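Melanin biosynthesis protein TyrA, putative (Shewanella oneidensis, PDB 2IIZ) binds heme b and probably acts as a peroxidase of the dye-decolorizing (DyP) type. Local coordinates at residues 34-48 with 62-75. Sequence-based numbering, arbitrary orientation.
Sequences ESQLRPCIANVAQYI and GFVAIGANYWDSLY
Val64 of strand 62-67 faces Val44, Ala45 and Ile48 of helix 34-48, whose axis runs nearly antiparallel to that of the strand (156°) at 7.9 Å, while the short helix 71-74 meets the first turns of the same helix. Leu74 is a knob in the hole formed by Glu34, Leu37, Arg38 and Ile41. Its two methyls divide the work: CD1 meets Ile41 CD1 tip to tip at 3.5 Å, whereas CD2 lies over the helix backbone, 3.8 Å from Glu34 O. Beside this knob, Arg38 NE donates to Leu74 O (2.9 Å), in the plane of that carbonyl, although tilted 21° from the guanidinium plane. The arginine chain is extended through chi2 and bends at chi3 (-59°), which turns NE back to that carbonyl; its CG packs 3.5 Å from Tyr75 CE1 as the arginine and tyrosine side chains run past one another in opposing senses. Tyr70 brings its hydroxyl against aliphatic carbon, OH lying 3.2 Å from Glu34 CG, and this buried oxygen has no polar partner in the model. The helix-on-sheet layering is that of the ferredoxin-like half of a DyP-type peroxidase: strand 61-67 lies between strands 103-109 and 291-301, and helix 34-54 packs on the sheet beside helix 112-125, whose Met125 touches Val44. Helix 304-308 also adjoins the contact, with Leu307 against Ile41 and Tyr75. Mid-strand, Val64 touches through CG2, set 3.5 Å from Ile48 CD1 and close to Val44 CG1, and its side chain lies roughly perpendicular to both. Near the strand's start, Ile48 CG2, anti to its own backbone N, rests on the Gly62 backbone, and a water donating to Ile48 O (2.8 Å) accepts a weak bond from Gly62 N.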
loop_
_atom_site.group_PDB
_atom_site.type_symbol
_atom_site.label_atom_id
_atom_site.label_comp_id
_atom_site.label_asym_id
_atom_site.label_seq_id
_atom_site.Cartn_x
_atom_site.Cartn_y
_atom_site.Cartn_z
ATOM N N GLU A 34 31.167 -5.099 3.076
ATOM C CA GLU A 34 30.810 -6.517 3.023
ATOM C C GLU A 34 31.166 -7.259 4.318
ATOM O O GLU A 34 30.483 -8.197 4.730
ATOM C CB GLU A 34 31.466 -7.176 1.806
ATOM C CG GLU A 34 31.107 -6.490 0.482
ATOM C CD GLU A 34 32.074 -5.369 0.100
ATOM O OE1 GLU A 34 32.787 -4.866 0.995
ATOM O OE2 GLU A 34 32.119 -4.990 -1.095
ATOM N N SER A 35 32.242 -6.825 4.957
ATOM C CA SER A 35 32.643 -7.376 6.241
ATOM C C SER A 35 31.568 -7.208 7.333
ATOM O O SER A 35 31.426 -8.054 8.222
ATOM C CB SER A 35 33.938 -6.712 6.688
ATOM O OG SER A 35 34.344 -7.250 7.921
ATOM N N GLN A 36 30.822 -6.110 7.251
ATOM C CA GLN A 36 29.837 -5.746 8.268
ATOM C C GLN A 36 28.431 -6.243 7.898
ATOM O O GLN A 36 27.599 -6.502 8.762
ATOM C CB GLN A 36 29.831 -4.223 8.447
ATOM C CG GLN A 36 31.226 -3.596 8.583
ATOM C CD GLN A 36 31.185 -2.077 8.612
ATOM O OE1 GLN A 36 31.806 -1.408 7.778
ATOM N NE2 GLN A 36 30.453 -1.524 9.576
ATOM N N LEU A 37 28.181 -6.373 6.604
ATOM C CA LEU A 37 26.869 -6.752 6.113
ATOM C C LEU A 37 26.587 -8.238 6.287
ATOM O O LEU A 37 25.508 -8.633 6.720
ATOM C CB LEU A 37 26.760 -6.385 4.637
ATOM C CG LEU A 37 25.368 -6.422 4.020
ATOM C CD1 LEU A 37 24.315 -5.747 4.908
ATOM C CD2 LEU A 37 25.441 -5.765 2.651
ATOM N N ARG A 38 27.577 -9.046 5.939
ATOM C CA ARG A 38 27.483 -10.504 5.989
ATOM C C ARG A 38 26.891 -11.057 7.314
ATOM O O ARG A 38 25.946 -11.847 7.279
ATOM C CB ARG A 38 28.866 -11.085 5.700
ATOM C CG ARG A 38 28.880 -12.420 5.034
ATOM C CD ARG A 38 30.322 -12.920 4.915
ATOM N NE ARG A 38 31.170 -12.005 4.139
ATOM C CZ ARG A 38 32.304 -11.426 4.560
ATOM N NH1 ARG A 38 32.799 -11.629 5.788
ATOM N NH2 ARG A 38 32.957 -10.619 3.722
ATOM N N PRO A 39 27.436 -10.651 8.480
ATOM C CA PRO A 39 26.777 -11.044 9.734
ATOM C C PRO A 39 25.437 -10.349 9.990
ATOM O O PRO A 39 24.564 -10.929 10.628
ATOM C CB PRO A 39 27.784 -10.626 10.804
ATOM C CG PRO A 39 28.572 -9.529 10.188
ATOM C CD PRO A 39 28.647 -9.848 8.731
ATOM N N CYS A 40 25.272 -9.124 9.506
ATOM C CA CYS A 40 24.008 -8.397 9.684
ATOM C C CYS A 40 22.871 -9.073 8.897
ATOM O O CYS A 40 21.729 -9.171 9.360
ATOM C CB CYS A 40 24.188 -6.932 9.266
ATOM S SG CYS A 40 22.660 -6.034 8.914
ATOM N N ILE A 41 23.202 -9.537 7.699
ATOM C CA ILE A 41 22.307 -10.381 6.904
ATOM C C ILE A 41 21.936 -11.664 7.648
ATOM O O ILE A 41 20.824 -12.154 7.518
ATOM C CB ILE A 41 22.967 -10.743 5.564
ATOM C CG1 ILE A 41 22.893 -9.549 4.617
ATOM C CG2 ILE A 41 22.288 -11.953 4.930
ATOM C CD1 ILE A 41 23.661 -9.730 3.335
ATOM N N ALA A 42 22.872 -12.209 8.423
ATOM C CA ALA A 42 22.594 -13.403 9.234
ATOM C C ALA A 42 21.482 -13.138 10.247
ATOM O O ALA A 42 20.541 -13.923 10.369
ATOM C CB ALA A 42 23.852 -13.878 9.951
ATOM N N ASN A 43 21.603 -12.026 10.965
ATOM C CA ASN A 43 20.604 -11.626 11.955
ATOM C C ASN A 43 19.236 -11.427 11.341
ATOM O O ASN A 43 18.240 -11.789 11.955
ATOM C CB ASN A 43 21.007 -10.327 12.640
ATOM C CG ASN A 43 22.226 -10.483 13.487
ATOM O OD1 ASN A 43 22.371 -11.467 14.212
ATOM N ND2 ASN A 43 23.125 -9.507 13.409
ATOM N N VAL A 44 19.200 -10.850 10.138
ATOM C CA VAL A 44 17.945 -10.538 9.452
ATOM C C VAL A 44 17.260 -11.800 8.964
ATOM O O VAL A 44 16.048 -11.969 9.138
ATOM C CB VAL A 44 18.160 -9.568 8.267
ATOM C CG1 VAL A 44 16.902 -9.436 7.434
ATOM C CG2 VAL A 44 18.592 -8.185 8.781
ATOM N N ALA A 45 18.042 -12.679 8.355
ATOM C CA ALA A 45 17.548 -13.981 7.911
ATOM C C ALA A 45 16.931 -14.778 9.063
ATOM O O ALA A 45 15.867 -15.381 8.941
ATOM C CB ALA A 45 18.684 -14.764 7.306
ATOM N N GLN A 46 17.623 -14.767 10.184
ATOM C CA GLN A 46 17.194 -15.473 11.374
ATOM C C GLN A 46 15.892 -14.914 11.911
ATOM O O GLN A 46 14.968 -15.661 12.216
ATOM C CB GLN A 46 18.259 -15.300 12.435
ATOM C CG GLN A 46 18.047 -16.106 13.695
ATOM C CD GLN A 46 19.128 -15.812 14.702
ATOM O OE1 GLN A 46 19.916 -16.690 15.054
ATOM N NE2 GLN A 46 19.177 -14.556 15.174
ATOM N N TYR A 47 15.843 -13.591 12.029
ATOM C CA TYR A 47 14.683 -12.872 12.539
ATOM C C TYR A 47 13.466 -13.229 11.705
ATOM O O TYR A 47 12.436 -13.608 12.251
ATOM C CB TYR A 47 15.005 -11.376 12.489
ATOM C CG TYR A 47 13.916 -10.386 12.824
ATOM C CD1 TYR A 47 13.289 -10.375 14.064
ATOM C CD2 TYR A 47 13.531 -9.425 11.881
ATOM C CE1 TYR A 47 12.283 -9.429 14.345
ATOM C CE2 TYR A 47 12.545 -8.495 12.147
ATOM C CZ TYR A 47 11.921 -8.491 13.368
ATOM O OH TYR A 47 10.940 -7.536 13.581
ATOM N N ILE A 48 13.605 -13.118 10.387
ATOM C CA ILE A 48 12.542 -13.475 9.448
ATOM C C ILE A 48 12.009 -14.900 9.635
ATOM O O ILE A 48 10.807 -15.162 9.482
ATOM C CB ILE A 48 13.012 -13.288 7.980
ATOM C CG1 ILE A 48 13.117 -11.800 7.666
ATOM C CG2 ILE A 48 12.023 -13.931 6.995
ATOM C CD1 ILE A 48 13.714 -11.468 6.293
ATOM N N GLY A 62 8.789 -15.189 4.984
ATOM C CA GLY A 62 9.717 -14.285 4.338
ATOM C C GLY A 62 11.054 -14.910 3.962
ATOM O O GLY A 62 11.395 -16.009 4.398
ATOM N N PHE A 63 11.806 -14.190 3.138
ATOM C CA PHE A 63 13.158 -14.573 2.843
ATOM C C PHE A 63 14.021 -13.382 2.477
ATOM O O PHE A 63 13.509 -12.353 2.053
ATOM C CB PHE A 63 13.218 -15.709 1.791
ATOM C CG PHE A 63 12.806 -15.321 0.402
ATOM C CD1 PHE A 63 13.631 -14.557 -0.410
ATOM C CD2 PHE A 63 11.597 -15.745 -0.110
ATOM C CE1 PHE A 63 13.240 -14.207 -1.717
ATOM C CE2 PHE A 63 11.214 -15.399 -1.396
ATOM C CZ PHE A 63 12.044 -14.628 -2.193
ATOM N N VAL A 64 15.331 -13.545 2.669
ATOM C CA VAL A 64 16.368 -12.662 2.139
ATOM C C VAL A 64 17.155 -13.384 1.048
ATOM O O VAL A 64 17.663 -14.492 1.272
ATOM C CB VAL A 64 17.404 -12.257 3.197
ATOM C CG1 VAL A 64 18.258 -11.082 2.691
ATOM C CG2 VAL A 64 16.719 -11.873 4.489
ATOM N N ALA A 65 17.246 -12.735 -0.116
ATOM C CA ALA A 65 18.016 -13.215 -1.261
ATOM C C ALA A 65 19.000 -12.156 -1.702
ATOM O O ALA A 65 18.841 -10.975 -1.385
ATOM C CB ALA A 65 17.110 -13.559 -2.400
ATOM N N ILE A 66 20.004 -12.610 -2.446
ATOM C CA ILE A 66 21.230 -11.863 -2.723
ATOM C C ILE A 66 21.486 -11.761 -4.236
ATOM O O ILE A 66 21.434 -12.762 -4.937
ATOM C CB ILE A 66 22.406 -12.589 -2.038
ATOM C CG1 ILE A 66 22.260 -12.460 -0.518
ATOM C CG2 ILE A 66 23.752 -12.044 -2.482
ATOM C CD1 ILE A 66 22.830 -13.609 0.198
ATOM N N GLY A 67 21.769 -10.558 -4.731
ATOM C CA GLY A 67 21.827 -10.331 -6.176
ATOM C C GLY A 67 22.956 -11.084 -6.865
ATOM O O GLY A 67 24.018 -11.304 -6.280
ATOM N N ALA A 68 22.729 -11.478 -8.114
ATOM C CA ALA A 68 23.732 -12.251 -8.862
ATOM C C ALA A 68 25.056 -11.490 -9.005
ATOM O O ALA A 68 26.144 -12.073 -8.892
ATOM C CB ALA A 68 23.187 -12.628 -10.233
ATOM N N ASN A 69 24.953 -10.187 -9.252
ATOM C CA ASN A 69 26.125 -9.335 -9.493
ATOM C C ASN A 69 26.848 -8.855 -8.220
ATOM O O ASN A 69 27.862 -8.166 -8.300
ATOM C CB ASN A 69 25.715 -8.129 -10.360
ATOM C CG ASN A 69 25.649 -8.468 -11.840
ATOM O OD1 ASN A 69 25.865 -9.616 -12.234
ATOM N ND2 ASN A 69 25.352 -7.468 -12.668
ATOM N N TYR A 70 26.324 -9.215 -7.055
ATOM C CA TYR A 70 26.941 -8.845 -5.783
ATOM C C TYR A 70 27.390 -10.044 -4.958
ATOM O O TYR A 70 28.114 -9.879 -3.978
ATOM C CB TYR A 70 25.940 -8.038 -4.975
ATOM C CG TYR A 70 26.509 -7.409 -3.744
ATOM C CD1 TYR A 70 27.535 -6.476 -3.833
ATOM C CD2 TYR A 70 26.021 -7.742 -2.486
ATOM C CE1 TYR A 70 28.065 -5.889 -2.696
ATOM C CE2 TYR A 70 26.540 -7.164 -1.348
ATOM C CZ TYR A 70 27.561 -6.240 -1.456
ATOM O OH TYR A 70 28.076 -5.664 -0.324
ATOM N N TRP A 71 26.962 -11.249 -5.342
ATOM C CA TRP A 71 27.342 -12.461 -4.610
ATOM C C TRP A 71 28.832 -12.466 -4.274
ATOM O O TRP A 71 29.207 -12.713 -3.132
ATOM C CB TRP A 71 26.998 -13.742 -5.393
ATOM C CG TRP A 71 27.296 -14.976 -4.591
ATOM C CD1 TRP A 71 28.460 -15.705 -4.589
ATOM C CD2 TRP A 71 26.416 -15.621 -3.661
ATOM N NE1 TRP A 71 28.349 -16.760 -3.721
ATOM C CE2 TRP A 71 27.103 -16.729 -3.138
ATOM C CE3 TRP A 71 25.103 -15.366 -3.221
ATOM C CZ2 TRP A 71 26.529 -17.583 -2.197
ATOM C CZ3 TRP A 71 24.531 -16.222 -2.278
ATOM C CH2 TRP A 71 25.246 -17.312 -1.784
ATOM N N ASP A 72 29.665 -12.188 -5.270
ATOM C CA ASP A 72 31.126 -12.327 -5.118
ATOM C C ASP A 72 31.845 -11.248 -4.296
ATOM O O ASP A 72 32.998 -11.421 -3.922
ATOM C CB ASP A 72 31.767 -12.469 -6.494
ATOM C CG ASP A 72 31.408 -13.777 -7.152
ATOM O OD1 ASP A 72 31.123 -14.746 -6.416
ATOM O OD2 ASP A 72 31.408 -13.842 -8.394
ATOM N N SER A 73 31.165 -10.146 -4.022
ATOM C CA SER A 73 31.654 -9.160 -3.071
ATOM C C SER A 73 31.393 -9.655 -1.647
ATOM O O SER A 73 32.230 -9.496 -0.763
ATOM C CB SER A 73 30.951 -7.824 -3.306
ATOM O OG SER A 73 31.146 -7.380 -4.641
ATOM N N LEU A 74 30.221 -10.256 -1.445
ATOM C CA LEU A 74 29.800 -10.783 -0.145
ATOM C C LEU A 74 30.306 -12.176 0.164
ATOM O O LEU A 74 30.679 -12.444 1.300
ATOM C CB LEU A 74 28.276 -10.855 -0.059
ATOM C CG LEU A 74 27.500 -9.755 0.658
ATOM C CD1 LEU A 74 26.038 -10.184 0.741
ATOM C CD2 LEU A 74 28.050 -9.448 2.041
ATOM N N TYR A 75 30.305 -13.066 -0.829
ATOM C CA TYR A 75 30.651 -14.480 -0.607
ATOM C C TYR A 75 31.711 -14.981 -1.602
ATOM O O TYR A 75 31.458 -15.875 -2.412
ATOM C CB TYR A 75 29.385 -15.340 -0.637
ATOM C CG TYR A 75 28.364 -14.926 0.416
ATOM C CD1 TYR A 75 28.590 -15.154 1.769
ATOM C CD2 TYR A 75 27.169 -14.301 0.057
ATOM C CE1 TYR A 75 27.646 -14.768 2.733
ATOM C CE2 TYR A 75 26.224 -13.916 1.025
ATOM C CZ TYR A 75 26.470 -14.152 2.350
ATOM O OH TYR A 75 25.544 -13.774 3.294
HETATM O O HOH W 1 9.978 -16.872 7.372
#